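Local coordinates for dihydropteroate synthase (Xanthomonas albilineans, PDB 6Q62), which probably catalyses the condensation of para-aminobenzoate with 6-hydroxymethyl-7,8-dihydropterin diphosphate to give 7,8-dihydropteroate in folate biosynthesis, at residues 249-252 / 253-257; 37-40 / 41-45; 171-174 / 175-178. All coordinates share one frame; numbering follows the deposited sequence.

Contact 1: residues 249-252 / 253-257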
loop_
_atom_site.group_PDB
_atom_site.type_symbol
_atom_site.label_atom_id
_atom_site.label_comp_id
_atom_site.label_asym_id
_atom_site.label_seq_id
_atom_site.Cartn_x
_atom_site.Cartn_y
_atom_site.Cartn_z
ATOM N N HIS A 249 4.053 5.783 -2.140
ATOM C CA HIS A 249 5.227 5.864 -1.272
ATOM C C HIS A 249 5.976 4.554 -1.175
ATOM O O HIS A 249 7.214 4.557 -1.191
ATOM C CB HIS A 249 4.861 6.451 0.083
ATOM C CG HIS A 249 4.546 7.916 -0.056
ATOM N ND1 HIS A 249 3.319 8.428 0.292
ATOM C CD2 HIS A 249 5.304 8.913 -0.585
ATOM C CE1 HIS A 249 3.369 9.723 0.002
ATOM N NE2 HIS A 249 4.542 10.053 -0.552
ATOM N N LEU A 250 5.249 3.419 -1.132
ATOM C CA LEU A 250 5.931 2.116 -1.175
ATOM C C LEU A 250 6.669 1.939 -2.483
ATOM O O LEU A 250 7.822 1.509 -2.474
ATOM C CB LEU A 250 4.888 0.995 -0.971
ATOM C CG LEU A 250 5.431 -0.435 -1.024
ATOM C CD1 LEU A 250 6.587 -0.625 -0.018
ATOM C CD2 LEU A 250 4.323 -1.420 -0.736
ATOM N N LEU A 251 6.047 2.316 -3.625
ATOM C CA LEU A 251 6.714 2.226 -4.923
ATOM C C LEU A 251 7.959 3.111 -4.963
ATOM O O LEU A 251 8.992 2.681 -5.477
ATOM C CB LEU A 251 5.745 2.616 -6.081
ATOM C CG LEU A 251 4.559 1.678 -6.285
ATOM C CD1 LEU A 251 3.606 2.267 -7.322
ATOM C CD2 LEU A 251 5.031 0.258 -6.695
ATOM N N ALA A 252 7.890 4.315 -4.356
ATOM C CA ALA A 252 9.047 5.216 -4.325
ATOM C C ALA A 252 10.189 4.596 -3.524
ATOM O O ALA A 252 11.358 4.620 -3.962
ATOM C CB ALA A 252 8.640 6.561 -3.707
ATOM N N ALA A 253 9.860 4.021 -2.365
ATOM C CA ALA A 253 10.840 3.350 -1.507
ATOM C C ALA A 253 11.486 2.161 -2.255
ATOM O O ALA A 253 12.716 2.003 -2.229
ATOM C CB ALA A 253 10.158 2.872 -0.242
ATOM N N GLN A 254 10.683 1.378 -2.991
ATOM C CA GLN A 254 11.229 0.267 -3.783
ATOM C C GLN A 254 12.153 0.767 -4.883
ATOM O O GLN A 254 13.098 0.073 -5.263
ATOM C CB GLN A 254 10.077 -0.521 -4.418
ATOM C CG GLN A 254 9.258 -1.278 -3.377
ATOM C CD GLN A 254 8.114 -2.001 -4.016
ATOM O OE1 GLN A 254 7.529 -1.545 -5.013
ATOM N NE2 GLN A 254 7.782 -3.164 -3.461
ATOM N N ARG A 255 11.898 2.004 -5.380
ATOM C CA ARG A 255 12.665 2.608 -6.452
ATOM C C ARG A 255 13.819 3.503 -5.964
ATOM O O ARG A 255 14.412 4.198 -6.776
ATOM C CB ARG A 255 11.749 3.324 -7.445
ATOM C CG ARG A 255 11.082 2.315 -8.378
ATOM C CD ARG A 255 9.751 2.748 -8.942
ATOM N NE ARG A 255 9.144 1.684 -9.748
ATOM C CZ ARG A 255 8.491 0.620 -9.285
ATOM N NH1 ARG A 255 8.377 0.412 -7.972
ATOM N NH2 ARG A 255 7.984 -0.268 -10.128
ATOM N N GLY A 256 14.178 3.387 -4.686
ATOM C CA GLY A 256 15.355 4.025 -4.119
ATOM C C GLY A 256 15.160 5.202 -3.184
ATOM O O GLY A 256 16.140 5.641 -2.568
ATOM N N ALA A 257 13.921 5.721 -3.030
ATOM C CA ALA A 257 13.721 6.866 -2.131
ATOM C C ALA A 257 14.033 6.457 -0.685
ATOM O O ALA A 257 13.640 5.357 -0.269
ATOM C CB ALA A 257 12.294 7.396 -2.242
#

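Contact 2: residues 37-40 / 41-45. With ICB (1H-indole-2-carboxylic acid), chain G.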
loop_
_atom_site.group_PDB
_atom_site.type_symbol
_atom_site.label_atom_id
_atom_site.label_comp_id
_atom_site.label_asym_id
_atom_site.label_seq_id
_atom_site.Cartn_x
_atom_site.Cartn_y
_atom_site.Cartn_z
ATOM N N GLY A 37 -12.288 27.218 16.913
ATOM C CA GLY A 37 -13.218 27.883 17.826
ATOM C C GLY A 37 -12.713 27.888 19.250
ATOM O O GLY A 37 -12.906 28.862 19.968
ATOM N N THR A 38 -12.031 26.817 19.674
ATOM C CA THR A 38 -11.518 26.750 21.058
ATOM C C THR A 38 -10.036 26.366 21.120
ATOM O O THR A 38 -9.510 26.160 22.211
ATOM C CB THR A 38 -12.360 25.745 21.888
ATOM O OG1 THR A 38 -12.153 24.402 21.416
ATOM C CG2 THR A 38 -13.844 26.079 21.897
ATOM N N HIS A 39 -9.360 26.282 19.984
ATOM C CA HIS A 39 -7.934 25.940 19.981
ATOM C C HIS A 39 -7.121 26.956 19.210
ATOM O O HIS A 39 -7.635 27.541 18.258
ATOM C CB HIS A 39 -7.707 24.579 19.304
ATOM C CG HIS A 39 -8.318 23.428 20.040
ATOM N ND1 HIS A 39 -9.613 23.029 19.791
ATOM C CD2 HIS A 39 -7.804 22.670 21.034
ATOM C CE1 HIS A 39 -9.841 22.012 20.614
ATOM N NE2 HIS A 39 -8.782 21.766 21.389
ATOM N N THR A 40 -5.826 27.075 19.525
ATOM C CA THR A 40 -4.976 27.920 18.705
ATOM C C THR A 40 -4.426 27.070 17.531
ATOM O O THR A 40 -4.386 25.834 17.600
ATOM C CB THR A 40 -3.825 28.539 19.539
ATOM O OG1 THR A 40 -2.816 27.553 19.745
ATOM C CG2 THR A 40 -4.272 29.139 20.859
ATOM N N THR A 41 -3.958 27.745 16.464
ATOM C CA THR A 41 -3.344 27.047 15.320
ATOM C C THR A 41 -2.075 26.321 15.804
ATOM O O THR A 41 -1.845 25.156 15.446
ATOM C CB THR A 41 -3.030 28.065 14.215
ATOM O OG1 THR A 41 -4.249 28.708 13.895
ATOM C CG2 THR A 41 -2.445 27.412 12.954
ATOM N N VAL A 42 -1.257 27.019 16.623
ATOM C CA VAL A 42 -0.030 26.458 17.173
ATOM C C VAL A 42 -0.336 25.182 17.978
ATOM O O VAL A 42 0.296 24.162 17.724
ATOM C CB VAL A 42 0.763 27.518 17.989
ATOM C CG1 VAL A 42 1.814 26.856 18.866
ATOM C CG2 VAL A 42 1.390 28.544 17.065
ATOM N N GLU A 43 -1.300 25.234 18.911
ATOM C CA GLU A 43 -1.611 24.075 19.742
ATOM C C GLU A 43 -2.123 22.892 18.915
ATOM O O GLU A 43 -1.786 21.738 19.223
ATOM C CB GLU A 43 -2.547 24.437 20.899
ATOM C CG GLU A 43 -3.983 24.007 20.781
ATOM C CD GLU A 43 -4.791 24.483 21.961
ATOM O OE1 GLU A 43 -4.821 23.770 22.986
ATOM O OE2 GLU A 43 -5.376 25.585 21.870
ATOM N N ALA A 44 -2.923 23.172 17.863
ATOM C CA ALA A 44 -3.429 22.100 16.987
ATOM C C ALA A 44 -2.268 21.450 16.176
ATOM O O ALA A 44 -2.246 20.231 16.006
ATOM C CB ALA A 44 -4.479 22.666 16.045
ATOM N N ALA A 45 -1.305 22.258 15.705
ATOM C CA ALA A 45 -0.143 21.745 14.954
ATOM C C ALA A 45 0.775 20.919 15.866
ATOM O O ALA A 45 1.253 19.836 15.459
ATOM C CB ALA A 45 0.631 22.904 14.349
HETATM C C10 ICB G . -12.875 28.449 13.450
HETATM C C01 ICB G . -18.011 28.851 16.757
HETATM C C02 ICB G . -17.910 30.198 16.373
HETATM C C03 ICB G . -16.862 30.640 15.570
HETATM C C04 ICB G . -15.919 29.711 15.137
HETATM C C05 ICB G . -16.018 28.321 15.496
HETATM C C06 ICB G . -17.073 27.912 16.322
HETATM C C07 ICB G . -14.933 27.653 14.865
HETATM C C08 ICB G . -14.200 28.600 14.180
HETATM N N09 ICB G . -14.796 29.855 14.332
HETATM O O11 ICB G . -12.402 29.441 12.856
HETATM O O12 ICB G . -12.374 27.313 13.517
#

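Contact 3: residues 171-174 / 175-178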
loop_
_atom_site.group_PDB
_atom_site.type_symbol
_atom_site.label_atom_id
_atom_site.label_comp_id
_atom_site.label_asym_id
_atom_site.label_seq_id
_atom_site.Cartn_x
_atom_site.Cartn_y
_atom_site.Cartn_z
ATOM N N VAL A 171 21.314 18.304 -10.281
ATOM C CA VAL A 171 22.779 18.294 -10.388
ATOM C C VAL A 171 23.275 19.760 -10.177
ATOM O O VAL A 171 24.162 20.002 -9.363
ATOM C CB VAL A 171 23.215 17.724 -11.766
ATOM C CG1 VAL A 171 24.663 18.076 -12.097
ATOM C CG2 VAL A 171 23.016 16.216 -11.814
ATOM N N GLU A 172 22.651 20.723 -10.886
ATOM C CA GLU A 172 22.961 22.170 -10.769
ATOM C C GLU A 172 22.825 22.687 -9.332
ATOM O O GLU A 172 23.697 23.404 -8.859
ATOM C CB GLU A 172 22.047 22.987 -11.677
ATOM C CG GLU A 172 22.412 22.848 -13.143
ATOM C CD GLU A 172 21.385 23.322 -14.152
ATOM O OE1 GLU A 172 20.306 23.812 -13.745
ATOM O OE2 GLU A 172 21.663 23.182 -15.365
ATOM N N ARG A 173 21.758 22.281 -8.621
ATOM C CA ARG A 173 21.563 22.749 -7.246
ATOM C C ARG A 173 22.516 22.083 -6.264
ATOM O O ARG A 173 22.969 22.750 -5.335
ATOM C CB ARG A 173 20.097 22.616 -6.797
ATOM C CG ARG A 173 19.099 23.365 -7.679
ATOM C CD ARG A 173 19.485 24.838 -7.929
ATOM N NE ARG A 173 19.674 25.583 -6.669
ATOM C CZ ARG A 173 20.413 26.685 -6.566
ATOM N NH1 ARG A 173 20.521 27.313 -5.403
ATOM N NH2 ARG A 173 21.041 27.170 -7.630
ATOM N N ILE A 174 22.854 20.789 -6.474
ATOM C CA ILE A 174 23.847 20.109 -5.615
ATOM C C ILE A 174 25.178 20.889 -5.767
ATOM O O ILE A 174 25.841 21.167 -4.776
ATOM C CB ILE A 174 24.047 18.600 -6.027
ATOM C CG1 ILE A 174 22.786 17.758 -5.629
ATOM C CG2 ILE A 174 25.320 17.988 -5.353
ATOM C CD1 ILE A 174 22.708 16.393 -6.373
ATOM N N PHE A 175 25.561 21.193 -7.009
ATOM C CA PHE A 175 26.798 21.912 -7.339
ATOM C C PHE A 175 26.805 23.302 -6.687
ATOM O O PHE A 175 27.787 23.633 -6.025
ATOM C CB PHE A 175 26.983 21.951 -8.865
ATOM C CG PHE A 175 28.220 22.660 -9.352
ATOM C CD1 PHE A 175 29.456 22.021 -9.346
ATOM C CD2 PHE A 175 28.160 23.981 -9.773
ATOM C CE1 PHE A 175 30.607 22.692 -9.771
ATOM C CE2 PHE A 175 29.308 24.646 -10.217
ATOM C CZ PHE A 175 30.519 23.987 -10.234
ATOM N N ALA A 176 25.714 24.079 -6.834
ATOM C CA ALA A 176 25.545 25.400 -6.206
ATOM C C ALA A 176 25.702 25.312 -4.693
ATOM O O ALA A 176 26.398 26.133 -4.098
ATOM C CB ALA A 176 24.186 25.961 -6.557
ATOM N N ALA A 177 25.086 24.287 -4.069
ATOM C CA ALA A 177 25.220 24.091 -2.622
ATOM C C ALA A 177 26.647 23.748 -2.223
ATOM O O ALA A 177 27.171 24.324 -1.264
ATOM C CB ALA A 177 24.248 23.010 -2.147
ATOM N N GLU A 178 27.298 22.812 -2.945
ATOM C CA GLU A 178 28.702 22.441 -2.634
ATOM C C GLU A 178 29.648 23.632 -2.786
ATOM O O GLU A 178 30.506 23.854 -1.921
ATOM C CB GLU A 178 29.169 21.292 -3.527
ATOM C CG GLU A 178 28.573 19.960 -3.092
ATOM C CD GLU A 178 29.325 18.820 -3.740
ATOM O OE1 GLU A 178 28.920 18.395 -4.844
ATOM O OE2 GLU A 178 30.359 18.400 -3.175
#

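Contact 1: residues 249-252 / 253-257
The carbonyl oxygen of A252 takes the N-H of A257 in a bond of 2.9 Å between A252 O and A257 N, and R255 N gives it a second, weak bond. The first is the outer bond of a Schellman motif, the turn that ends helix 242-254 of this TIM barrel; its inner bond runs from G256 N to A253 O at 3.2 Å. G256 turns the chain with a positive phi of 108°, where a side chain would press against the carbonyl oxygen of R255, so glycine suits the place. A257 N stands above the carbonyl plane of A252, not on a lone pair, and the methyl groups of A252 and A257 meet across the turn, CB to CB 4.0 Å. Small alanines fit there, with L209 against both.

On another side of the helix end R255 runs alongside L251. R255 CG is anti to its carbonyl carbon (chi1 -78°), and the chain, extended from CG to NE, carries the guanidinium back over the last turn. Its edge faces L251 O, with a weak bond from NH1 besides the one from R255 N. Q254, whose side-chain amide is hydrogen-bonded to Q254 of the second subunit, passes L251 at a slant. Methyl CD2 of L251 touches both polar ends, 3.5 Å from Q254 OE1 and 3.6 Å from R255 NH1.

Contact 2: residues 37-40 / 41-45
Rotation about the first side-chain bond brings T40 and E43 together, their side chains crossing at about a right angle: in T40, chi1 of 78° places OG1 between the backbone N and the carbonyl carbon, pointing it along the chain toward E43, while an unusual chi1 of 105° in E43, followed by an extended chain, swings the carboxylate back to T40. OG1 of T40 accepts from E43 N at 2.9 Å in a nearly straight bond. In return E43 OE2 accepts from T40 N at 2.8 Å, using the anti lone pair, the one that faces away from OE1. These reciprocal bonds make a capping box, with T40 as the N-cap of helix 41-54, the helix that follows the first strand of the barrel. Threonine suits the cap because its short hydroxyl can reach an N-H of the first turn, and glutamate is long enough to reach back to the N-cap amide. Helical bonding starts beside the box, A44 N donating to T40 O at 3.0 Å.

H39 leans on the same carboxylate. Its ring and the carboxylate plane are 74° apart, and CD2 on the ring edge lies 3.6 Å from E43 CD; ND1 is held by the carbonyl oxygen of D35. E43 OE2 also approaches CA of H39 at 3.2 Å. Three residues before the cap, the bound indole-2-carboxylic acid brings C07 to 3.4 Å from G37 N, where the lack of a side chain lets the indole come close.

Contact 3: residues 171-174 / 175-178
The flat guanidinium of R173 presents one face to A176, whose methyl carbon CB stands 3.4 Å above the plane, nearer the edge of the group than its middle, and comes closest to R173 NH2 at 3.5 Å. The arginine does not run straight out from the helix. Its chain is bent at chi2 (-51°) and again at chi3 (-56°), which folds the head back over the next turn, and a residue as small as alanine lets the flat group lie down there. NE donates to the carbonyl oxygen of A124, a loop residue, which limits how the group can turn, while the methyl covers part of one face.

I174 and E178, one turn apart, run alongside each other in the same direction. Methyl CG2 of I174 packs against the carboxylate of E178, 3.7 Å from OE1, and the aliphatic CG of E178 passes 3.4 Å from I174 O. Beneath these side chains runs the regular ladder of alpha-helix 162-179, one of the outer helices of the TIM barrel: the backbone N of F175, A176, A177 and E178 donates in turn to O of V171, E172, R173 and I174, N to O 2.9 to 3.0 Å.

I174 and A177 are buried against strand 187-190, where I174 meets L187 and I189 and A177 meets L187; a branched chain and a small one fill that interface together. V171, E172 and F175 are exposed. In F175, CG is anti to the backbone N (chi1 -180°), the ring leads away from the preceding turn, and CB rests 3.5 Å from V171 O.

Overall arrangement
Following the chain from the N terminus, contact 2 comes first, joining the loop after strand 21-27 to the start of helix 41-54. Contact 3 follows within helix 162-179, which leads on to strand 187-190, and contact 1 ends helix 242-254 ahead of strand 259-262. The three lie in series, neither nesting nor crossing, and each spans a few residues rather than closing a large loop. All lie in or at the ends of the outer helices round the barrel. Contacts 1 and 2 lie on opposite sides of the chain's centre, their centres about 34 Å apart, and contacts 1 and 3 are about 24 Å apart between centres. Contact 1 alone reaches the second subunit.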